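Long-range contact in NEQ263 (Nanoarchaeum equitans Kin4-M, PDB 5BN3), which probably binds ATP as the B-type subunit of an archaeal ATP synthase core, where it pairs with the A-type subunit NeqA: residues B[117-130]-B[318-332]. Residues are numbered along the deposited sequence; the frame is centred on the assembly and turned at random.
With ADP (adenosine-5'-diphosphate), chain C; GOL (glycerol), chain Q.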
ATOM      1  N   SER B 117       7.544  35.188  13.615  1.00 30.89           N
ATOM      2  CA  SER B 117       7.831  33.820  13.192  1.00 33.45           C
ATOM      3  C   SER B 117       8.105  33.712  11.692  1.00 39.25           C
ATOM      4  O   SER B 117       8.685  32.729  11.230  1.00 38.09           O
ATOM      5  CB  SER B 117       6.692  32.885  13.603  1.00 30.77           C
ATOM      6  OG  SER B 117       5.443  33.345  13.124  1.00 36.15           O
ATOM      7  N   ILE B 118       7.693  34.728  10.939  1.00 33.82           N
ATOM      8  CA  ILE B 118       7.999  34.801   9.512  1.00 38.56           C
ATOM      9  C   ILE B 118       9.202  35.707   9.236  1.00 37.38           C
ATOM     10  O   ILE B 118      10.187  35.274   8.640  1.00 36.84           O
ATOM     11  CB  ILE B 118       6.788  35.323   8.708  1.00 31.95           C
ATOM     12  CG1 ILE B 118       5.656  34.290   8.713  1.00 39.52           C
ATOM     13  CG2 ILE B 118       7.193  35.651   7.279  1.00 34.05           C
ATOM     14  CD1 ILE B 118       4.412  34.743   7.966  1.00 35.73           C
ATOM     15  N   ASP B 119       9.124  36.959   9.683  1.00 32.05           N
ATOM     16  CA  ASP B 119      10.098  37.989   9.302  1.00 32.87           C
ATOM     17  C   ASP B 119      11.569  37.698   9.624  1.00 37.33           C
ATOM     18  O   ASP B 119      12.451  38.019   8.829  1.00 37.01           O
ATOM     19  CB  ASP B 119       9.699  39.343   9.899  1.00 35.52           C
ATOM     20  CG  ASP B 119       8.461  39.930   9.251  1.00 48.30           C
ATOM     21  OD1 ASP B 119       8.080  39.469   8.154  1.00 42.09           O
ATOM     22  OD2 ASP B 119       7.874  40.865   9.835  1.00 47.69           O
ATOM     23  N   VAL B 120      11.835  37.109  10.785  1.00 36.91           N
ATOM     24  CA  VAL B 120      13.217  36.861  11.196  1.00 33.47           C
ATOM     25  C   VAL B 120      13.884  35.745  10.393  1.00 34.18           C
ATOM     26  O   VAL B 120      14.859  35.979   9.683  1.00 33.58           O
ATOM     27  CB  VAL B 120      13.313  36.538  12.703  1.00 34.48           C
ATOM     28  CG1 VAL B 120      14.747  36.237  13.086  1.00 38.37           C
ATOM     29  CG2 VAL B 120      12.788  37.704  13.522  1.00 34.38           C
ATOM     30  N   ALA B 121      13.345  34.535  10.492  1.00 31.83           N
ATOM     31  CA  ALA B 121      13.997  33.374   9.893  1.00 34.86           C
ATOM     32  C   ALA B 121      13.505  33.031   8.489  1.00 37.42           C
ATOM     33  O   ALA B 121      14.248  32.463   7.697  1.00 36.49           O
ATOM     34  CB  ALA B 121      13.864  32.173  10.802  1.00 40.44           C
ATOM     35  N   HIS B 122      12.257  33.365   8.176  1.00 30.73           N
ATOM     36  CA  HIS B 122      11.687  32.972   6.885  1.00 32.54           C
ATOM     37  C   HIS B 122      10.991  34.110   6.138  1.00 34.24           C
ATOM     38  O   HIS B 122       9.833  33.963   5.741  1.00 31.32           O
ATOM     39  CB  HIS B 122      10.688  31.824   7.087  1.00 29.46           C
ATOM     40  CG  HIS B 122      11.179  30.747   8.004  1.00 33.77           C
ATOM     41  ND1 HIS B 122      12.255  29.941   7.702  1.00 38.52           N
ATOM     42  CD2 HIS B 122      10.730  30.334   9.216  1.00 34.42           C
ATOM     43  CE1 HIS B 122      12.453  29.083   8.688  1.00 36.34           C
ATOM     44  NE2 HIS B 122      11.540  29.301   9.618  1.00 36.98           N
ATOM     45  N   PRO B 123      11.692  35.242   5.928  1.00 34.02           N
ATOM     46  CA  PRO B 123      10.992  36.401   5.364  1.00 34.58           C
ATOM     47  C   PRO B 123      10.523  36.196   3.929  1.00 30.26           C
ATOM     48  O   PRO B 123      11.176  35.496   3.147  1.00 32.82           O
ATOM     49  CB  PRO B 123      12.048  37.510   5.416  1.00 36.74           C
ATOM     50  CG  PRO B 123      13.352  36.794   5.378  1.00 37.34           C
ATOM     51  CD  PRO B 123      13.126  35.513   6.136  1.00 31.42           C
ATOM     52  N   LEU B 124       9.383  36.803   3.609  1.00 31.72           N
ATOM     53  CA  LEU B 124       8.832  36.812   2.258  1.00 28.22           C
ATOM     54  C   LEU B 124       9.470  37.939   1.453  1.00 36.25           C
ATOM     55  O   LEU B 124       9.601  39.062   1.946  1.00 35.25           O
ATOM     56  CB  LEU B 124       7.314  37.019   2.331  1.00 29.86           C
ATOM     57  CG  LEU B 124       6.548  37.478   1.086  1.00 38.98           C
ATOM     58  CD1 LEU B 124       6.537  36.399   0.026  1.00 46.49           C
ATOM     59  CD2 LEU B 124       5.125  37.874   1.441  1.00 41.22           C
ATOM     60  N   LEU B 125       9.875  37.644   0.222  1.00 29.89           N
ATOM     61  CA  LEU B 125      10.475  38.655  -0.648  1.00 33.26           C
ATOM     62  C   LEU B 125       9.517  39.050  -1.768  1.00 42.13           C
ATOM     63  O   LEU B 125       8.664  38.258  -2.164  1.00 34.89           O
ATOM     64  CB  LEU B 125      11.801  38.152  -1.234  1.00 34.82           C
ATOM     65  CG  LEU B 125      13.083  38.433  -0.443  1.00 40.64           C
ATOM     66  CD1 LEU B 125      13.001  37.894   0.964  1.00 42.63           C
ATOM     67  CD2 LEU B 125      14.289  37.843  -1.153  1.00 42.23           C
ATOM     68  N   LYS B 126       9.647  40.275  -2.273  1.00 33.77           N
ATOM     69  CA  LYS B 126       8.759  40.744  -3.335  1.00 32.10           C
ATOM     70  C   LYS B 126       9.024  39.994  -4.638  1.00 29.10           C
ATOM     71  O   LYS B 126      10.149  39.986  -5.149  1.00 33.45           O
ATOM     72  CB  LYS B 126       8.884  42.258  -3.553  1.00 34.46           C
ATOM     73  CG  LYS B 126       7.719  42.852  -4.342  1.00 39.00           C
ATOM     74  CD  LYS B 126       7.724  44.378  -4.329  1.00 53.45           C
ATOM     75  CE  LYS B 126       8.782  44.946  -5.258  1.00 56.56           C
ATOM     76  NZ  LYS B 126       8.691  46.431  -5.354  1.00 65.82           N
ATOM     77  N   GLY B 127       7.984  39.354  -5.166  1.00 30.76           N
ATOM     78  CA  GLY B 127       8.116  38.546  -6.363  1.00 33.37           C
ATOM     79  C   GLY B 127       8.272  37.072  -6.046  1.00 40.80           C
ATOM     80  O   GLY B 127       8.312  36.235  -6.944  1.00 32.05           O
ATOM     81  N   GLN B 128       8.358  36.746  -4.763  1.00 32.61           N
ATOM     82  CA  GLN B 128       8.522  35.353  -4.354  1.00 36.45           C
ATOM     83  C   GLN B 128       7.195  34.599  -4.411  1.00 32.03           C
ATOM     84  O   GLN B 128       6.119  35.188  -4.259  1.00 32.48           O
ATOM     85  CB  GLN B 128       9.109  35.283  -2.938  1.00 37.12           C
ATOM     86  CG  GLN B 128       9.575  33.900  -2.493  1.00 32.31           C
ATOM     87  CD  GLN B 128      10.293  33.929  -1.152  1.00 40.84           C
ATOM     88  OE1 GLN B 128      10.414  34.982  -0.524  1.00 37.86           O
ATOM     89  NE2 GLN B 128      10.774  32.773  -0.712  1.00 32.87           N
ATOM     90  N   LYS B 129       7.277  33.297  -4.666  1.00 33.96           N
ATOM     91  CA  LYS B 129       6.125  32.424  -4.514  1.00 32.31           C
ATOM     92  C   LYS B 129       6.374  31.523  -3.309  1.00 30.03           C
ATOM     93  O   LYS B 129       7.375  30.802  -3.251  1.00 31.03           O
ATOM     94  CB  LYS B 129       5.879  31.599  -5.786  1.00 38.84           C
ATOM     95  CG  LYS B 129       7.113  30.892  -6.328  1.00 39.50           C
ATOM     96  CD  LYS B 129       6.777  30.040  -7.536  1.00 45.72           C
ATOM     97  CE  LYS B 129       7.978  29.233  -7.984  1.00 32.84           C
ATOM     98  NZ  LYS B 129       9.061  30.072  -8.556  1.00 47.83           N
ATOM     99  N   ILE B 130       5.480  31.586  -2.332  1.00 32.64           N
ATOM    100  CA  ILE B 130       5.637  30.794  -1.120  1.00 39.10           C
ATOM    101  C   ILE B 130       4.284  30.316  -0.601  1.00 28.50           C
ATOM    102  O   ILE B 130       3.338  31.095  -0.493  1.00 33.96           O
ATOM    103  CB  ILE B 130       6.420  31.573  -0.037  1.00 41.87           C
ATOM    104  CG1 ILE B 130       6.488  30.781   1.266  1.00 38.45           C
ATOM    105  CG2 ILE B 130       5.791  32.924   0.207  1.00 53.95           C
ATOM    106  CD1 ILE B 130       7.704  31.127   2.104  1.00 52.12           C
ATOM    107  N   ILE B 318       3.009  28.460  13.602  1.00 33.39           N
ATOM    108  CA  ILE B 318       4.028  28.186  12.593  1.00 31.78           C
ATOM    109  C   ILE B 318       5.181  27.322  13.110  1.00 38.02           C
ATOM    110  O   ILE B 318       5.846  27.672  14.089  1.00 34.79           O
ATOM    111  CB  ILE B 318       4.597  29.502  12.015  1.00 37.08           C
ATOM    112  CG1 ILE B 318       3.518  30.232  11.213  1.00 36.94           C
ATOM    113  CG2 ILE B 318       5.804  29.230  11.138  1.00 35.54           C
ATOM    114  CD1 ILE B 318       3.981  31.546  10.612  1.00 41.25           C
ATOM    115  N   ASP B 319       5.408  26.192  12.443  1.00 32.12           N
ATOM    116  CA  ASP B 319       6.561  25.339  12.720  1.00 35.96           C
ATOM    117  C   ASP B 319       7.809  26.016  12.161  1.00 43.73           C
ATOM    118  O   ASP B 319       7.999  26.077  10.945  1.00 34.18           O
ATOM    119  CB  ASP B 319       6.356  23.960  12.075  1.00 39.78           C
ATOM    120  CG  ASP B 319       7.393  22.934  12.514  1.00 38.57           C
ATOM    121  OD1 ASP B 319       8.595  23.270  12.613  1.00 37.72           O
ATOM    122  OD2 ASP B 319       7.003  21.770  12.752  1.00 44.49           O
ATOM    123  N   LEU B 320       8.657  26.526  13.052  1.00 36.91           N
ATOM    124  CA  LEU B 320       9.836  27.296  12.652  1.00 33.71           C
ATOM    125  C   LEU B 320      10.852  26.483  11.859  1.00 30.93           C
ATOM    126  O   LEU B 320      11.627  27.038  11.081  1.00 35.44           O
ATOM    127  CB  LEU B 320      10.525  27.903  13.881  1.00 43.90           C
ATOM    128  CG  LEU B 320       9.915  29.163  14.492  1.00 49.43           C
ATOM    129  CD1 LEU B 320      10.723  29.621  15.696  1.00 42.83           C
ATOM    130  CD2 LEU B 320       9.852  30.265  13.457  1.00 41.24           C
ATOM    131  N   LEU B 321      10.847  25.169  12.053  1.00 30.16           N
ATOM    132  CA  LEU B 321      11.866  24.317  11.450  1.00 35.70           C
ATOM    133  C   LEU B 321      11.402  23.634  10.163  1.00 36.48           C
ATOM    134  O   LEU B 321      12.197  23.420   9.249  1.00 35.38           O
ATOM    135  CB  LEU B 321      12.381  23.298  12.471  1.00 40.82           C
ATOM    136  CG  LEU B 321      13.081  23.957  13.662  1.00 40.30           C
ATOM    137  CD1 LEU B 321      13.566  22.934  14.670  1.00 49.75           C
ATOM    138  CD2 LEU B 321      14.238  24.785  13.162  1.00 37.10           C
ATOM    139  N   LYS B 322      10.116  23.308  10.084  1.00 31.28           N
ATOM    140  CA  LYS B 322       9.561  22.742   8.857  1.00 43.09           C
ATOM    141  C   LYS B 322       9.325  23.821   7.808  1.00 35.40           C
ATOM    142  O   LYS B 322       9.274  23.536   6.611  1.00 34.79           O
ATOM    143  CB  LYS B 322       8.257  21.993   9.141  1.00 38.20           C
ATOM    144  CG  LYS B 322       8.444  20.670   9.866  1.00 50.88           C
ATOM    145  CD  LYS B 322       7.112  19.950  10.027  1.00 65.87           C
ATOM    146  CE  LYS B 322       7.266  18.640  10.786  1.00 65.94           C
ATOM    147  NZ  LYS B 322       5.945  18.003  11.052  1.00 68.32           N
ATOM    148  N   SER B 323       9.177  25.060   8.266  1.00 31.23           N
ATOM    149  CA  SER B 323       8.972  26.183   7.360  1.00 27.70           C
ATOM    150  C   SER B 323      10.280  26.579   6.685  1.00 37.33           C
ATOM    151  O   SER B 323      11.369  26.286   7.189  1.00 32.66           O
ATOM    152  CB  SER B 323       8.367  27.381   8.093  1.00 31.80           C
ATOM    153  OG  SER B 323       7.108  27.047   8.647  1.00 32.08           O
ATOM    154  N   LEU B 324      10.160  27.240   5.538  1.00 30.69           N
ATOM    155  CA  LEU B 324      11.318  27.597   4.731  1.00 29.25           C
ATOM    156  C   LEU B 324      10.991  28.732   3.776  1.00 32.24           C
ATOM    157  O   LEU B 324       9.924  28.755   3.170  1.00 32.99           O
ATOM    158  CB  LEU B 324      11.794  26.382   3.927  1.00 34.88           C
ATOM    159  CG  LEU B 324      12.856  26.656   2.856  1.00 39.60           C
ATOM    160  CD1 LEU B 324      14.159  27.082   3.503  1.00 31.04           C
ATOM    161  CD2 LEU B 324      13.075  25.441   1.961  1.00 42.85           C
ATOM    162  N   SER B 325      11.911  29.682   3.660  1.00 31.20           N
ATOM    163  CA  SER B 325      11.871  30.658   2.579  1.00 32.49           C
ATOM    164  C   SER B 325      13.183  30.532   1.820  1.00 35.38           C
ATOM    165  O   SER B 325      14.242  30.881   2.349  1.00 32.22           O
ATOM    166  CB  SER B 325      11.702  32.077   3.125  1.00 35.50           C
ATOM    167  OG  SER B 325      11.766  33.029   2.077  1.00 35.88           O
ATOM    168  N   ARG B 326      13.117  30.020   0.593  1.00 32.34           N
ATOM    169  CA  ARG B 326      14.325  29.724  -0.182  1.00 40.58           C
ATOM    170  C   ARG B 326      15.152  30.955  -0.519  1.00 39.53           C
ATOM    171  O   ARG B 326      16.380  30.897  -0.537  1.00 41.54           O
ATOM    172  CB  ARG B 326      13.975  28.991  -1.481  1.00 39.51           C
ATOM    173  CG  ARG B 326      13.715  27.509  -1.315  1.00 48.87           C
ATOM    174  CD  ARG B 326      13.316  26.868  -2.629  1.00 63.48           C
ATOM    175  NE  ARG B 326      12.449  25.711  -2.422  1.00 57.53           N
ATOM    176  CZ  ARG B 326      12.886  24.468  -2.248  1.00 48.40           C
ATOM    177  NH1 ARG B 326      14.186  24.217  -2.254  1.00 39.34           N
ATOM    178  NH2 ARG B 326      12.024  23.477  -2.069  1.00 49.82           N
ATOM    179  N   LEU B 327      14.477  32.064  -0.794  1.00 38.84           N
ATOM    180  CA  LEU B 327      15.151  33.265  -1.272  1.00 39.12           C
ATOM    181  C   LEU B 327      15.479  34.232  -0.139  1.00 41.49           C
ATOM    182  O   LEU B 327      16.076  35.280  -0.372  1.00 38.27           O
ATOM    183  CB  LEU B 327      14.298  33.963  -2.337  1.00 37.72           C
ATOM    184  CG  LEU B 327      13.882  33.114  -3.541  1.00 48.39           C
ATOM    185  CD1 LEU B 327      13.131  33.949  -4.564  1.00 45.59           C
ATOM    186  CD2 LEU B 327      15.095  32.478  -4.178  1.00 48.69           C
ATOM    187  N   ALA B 328      15.102  33.862   1.082  1.00 39.87           N
ATOM    188  CA  ALA B 328      15.247  34.723   2.259  1.00 41.23           C
ATOM    189  C   ALA B 328      16.613  35.398   2.382  1.00 48.56           C
ATOM    190  O   ALA B 328      16.695  36.596   2.648  1.00 43.92           O
ATOM    191  CB  ALA B 328      14.940  33.934   3.519  1.00 40.10           C
ATOM    192  N   LYS B 329      17.676  34.625   2.183  1.00 41.80           N
ATOM    193  CA  LYS B 329      19.043  35.129   2.312  1.00 51.24           C
ATOM    194  C   LYS B 329      19.361  36.298   1.374  1.00 59.37           C
ATOM    195  O   LYS B 329      20.188  37.151   1.701  1.00 50.62           O
ATOM    196  CB  LYS B 329      20.038  34.001   2.108  1.00 52.82           C
ATOM    197  N   ASN B 330      18.713  36.328   0.210  1.00 44.53           N
ATOM    198  CA  ASN B 330      18.910  37.407  -0.756  1.00 40.85           C
ATOM    199  C   ASN B 330      18.554  38.789  -0.207  1.00 49.03           C
ATOM    200  O   ASN B 330      19.082  39.798  -0.674  1.00 49.97           O
ATOM    201  CB  ASN B 330      18.092  37.153  -2.029  1.00 49.94           C
ATOM    202  CG  ASN B 330      18.586  35.963  -2.820  1.00 50.82           C
ATOM    203  OD1 ASN B 330      19.685  35.461  -2.590  1.00 65.03           O
ATOM    204  ND2 ASN B 330      17.778  35.512  -3.773  1.00 67.69           N
ATOM    205  N   GLY B 331      17.655  38.837   0.770  1.00 39.29           N
ATOM    206  CA  GLY B 331      17.168  40.109   1.274  1.00 46.62           C
ATOM    207  C   GLY B 331      17.631  40.486   2.669  1.00 44.26           C
ATOM    208  O   GLY B 331      17.321  41.575   3.153  1.00 46.42           O
ATOM    209  N   MET B 332      18.381  39.599   3.315  1.00 43.28           N
ATOM    210  CA  MET B 332      18.765  39.807   4.709  1.00 50.72           C
ATOM    211  C   MET B 332      20.115  40.501   4.871  1.00 50.15           C
ATOM    212  O   MET B 332      21.078  40.193   4.166  1.00 45.50           O
ATOM    213  CB  MET B 332      18.779  38.471   5.455  1.00 46.41           C
ATOM    214  CG  MET B 332      17.438  37.769   5.453  1.00 49.54           C
ATOM    215  SD  MET B 332      17.549  36.023   5.883  1.00 68.23           S
ATOM    216  CE  MET B 332      18.104  36.145   7.575  1.00 50.10           C
TER
HETATM  217  PB  ADP C 601      16.185  21.492  -3.129  1.00 30.00           P
HETATM  218  O1B ADP C 601      16.660  20.152  -2.634  1.00 28.44           O
HETATM  219  O2B ADP C 601      16.755  21.909  -4.457  1.00 25.84           O
HETATM  220  O3B ADP C 601      14.697  21.688  -2.995  1.00 29.94           O
HETATM  221  PA  ADP C 601      17.667  23.845  -2.381  1.00 31.29           P
HETATM  222  O1A ADP C 601      18.945  23.497  -3.087  1.00 33.38           O
HETATM  223  O2A ADP C 601      16.731  24.858  -2.986  1.00 31.11           O
HETATM  224  O3A ADP C 601      16.848  22.494  -2.048  1.00 29.81           O
HETATM  225  O5' ADP C 601      18.050  24.335  -0.896  1.00 32.13           O
HETATM  226  C5' ADP C 601      17.021  24.544   0.070  1.00 33.85           C
HETATM  227  C4' ADP C 601      17.466  25.586   1.090  1.00 37.18           C
HETATM  228  O4' ADP C 601      18.627  25.129   1.796  1.00 36.24           O
HETATM  229  C3' ADP C 601      17.825  26.881   0.382  1.00 41.57           C
HETATM  230  O3' ADP C 601      17.092  27.960   0.969  1.00 46.11           O
HETATM  231  C2' ADP C 601      19.311  27.052   0.611  1.00 46.56           C
HETATM  232  O2' ADP C 601      19.636  28.403   0.939  1.00 68.69           O
HETATM  233  C1' ADP C 601      19.652  26.122   1.763  1.00 33.82           C
HETATM  234  N9  ADP C 601      20.974  25.495   1.524  1.00 38.00           N
HETATM  235  C8  ADP C 601      21.199  24.346   0.859  1.00 35.07           C
HETATM  236  N7  ADP C 601      22.525  24.059   0.821  1.00 32.95           N
HETATM  237  C5  ADP C 601      23.173  25.039   1.478  1.00 39.51           C
HETATM  238  C6  ADP C 601      24.581  25.350   1.812  1.00 33.84           C
HETATM  239  N6  ADP C 601      25.594  24.529   1.427  1.00 35.37           N
HETATM  240  N1  ADP C 601      24.816  26.479   2.518  1.00 36.50           N
HETATM  241  C2  ADP C 601      23.820  27.300   2.907  1.00 44.31           C
HETATM  242  N3  ADP C 601      22.522  27.079   2.639  1.00 40.99           N
HETATM  243  C4  ADP C 601      22.143  25.983   1.941  1.00 40.18           C
HETATM  244  C1  GOL Q 505      16.814  30.845   7.117  1.00 66.66           C
HETATM  245  O1  GOL Q 505      16.370  30.422   8.387  1.00 56.80           O
HETATM  246  C2  GOL Q 505      16.352  29.848   6.059  1.00 63.67           C
HETATM  247  O2  GOL Q 505      16.097  28.595   6.662  1.00 52.50           O
HETATM  248  C3  GOL Q 505      15.088  30.366   5.380  1.00 38.59           C
HETATM  249  O3  GOL Q 505      13.956  29.734   5.931  1.00 34.52           O
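His122 and Ser325 carry this join within the P-loop-type nucleotide-binding domain of the ATPase alpha/beta family, where the loop after helix 116-119 lies against strand 324-325 and its flanks. The His122 ring donates from NE2 to Leu320 O at 2.7 Å; the N-H...O angle of 138° and an acceptor 17° out of the ring plane mark a bent bond. CG beside the backbone N (chi1 -45°) directs the ring across Ser323, whose CB lies over one face, 4.2 Å from the centroid, a CH-pi contact, while the CB of Ala121 covers the opposite face. A glycerol O3 lies beside ND1, though so close that the detail of this bond is doubtful, and it accepts from Ser325 N. With an alanine in place of His122, Leu320 O would probably be left without this donor and a gap would open between Ala121 and Ser323.

Ser325 OG bonds in both directions: it donates to Pro123 O at 2.8 Å and accepts from Gln128 NE2 at 3.0 Å. Beside it, Pro123 CD packs on Ala328 CB at 3.6 Å, and Leu125 CD2 lies against the backbone O and the CB of Leu327.

Further out, Asp319 O takes both N and OG of Ser323 from opposite faces of its plane, fixing the residue over the imidazole. Next to Ser325, Arg326 NH1 lies 2.7 Å from O3B of an ADP that is also hydrogen-bonded to the neighbouring V-type ATP synthase alpha chain. Gln128, extended beyond CG, has its amide fixed at both ends: NE2 also bonds Glu300 O, and OE1 receives Leu125 N at 2.8 Å, in the carbonyl plane.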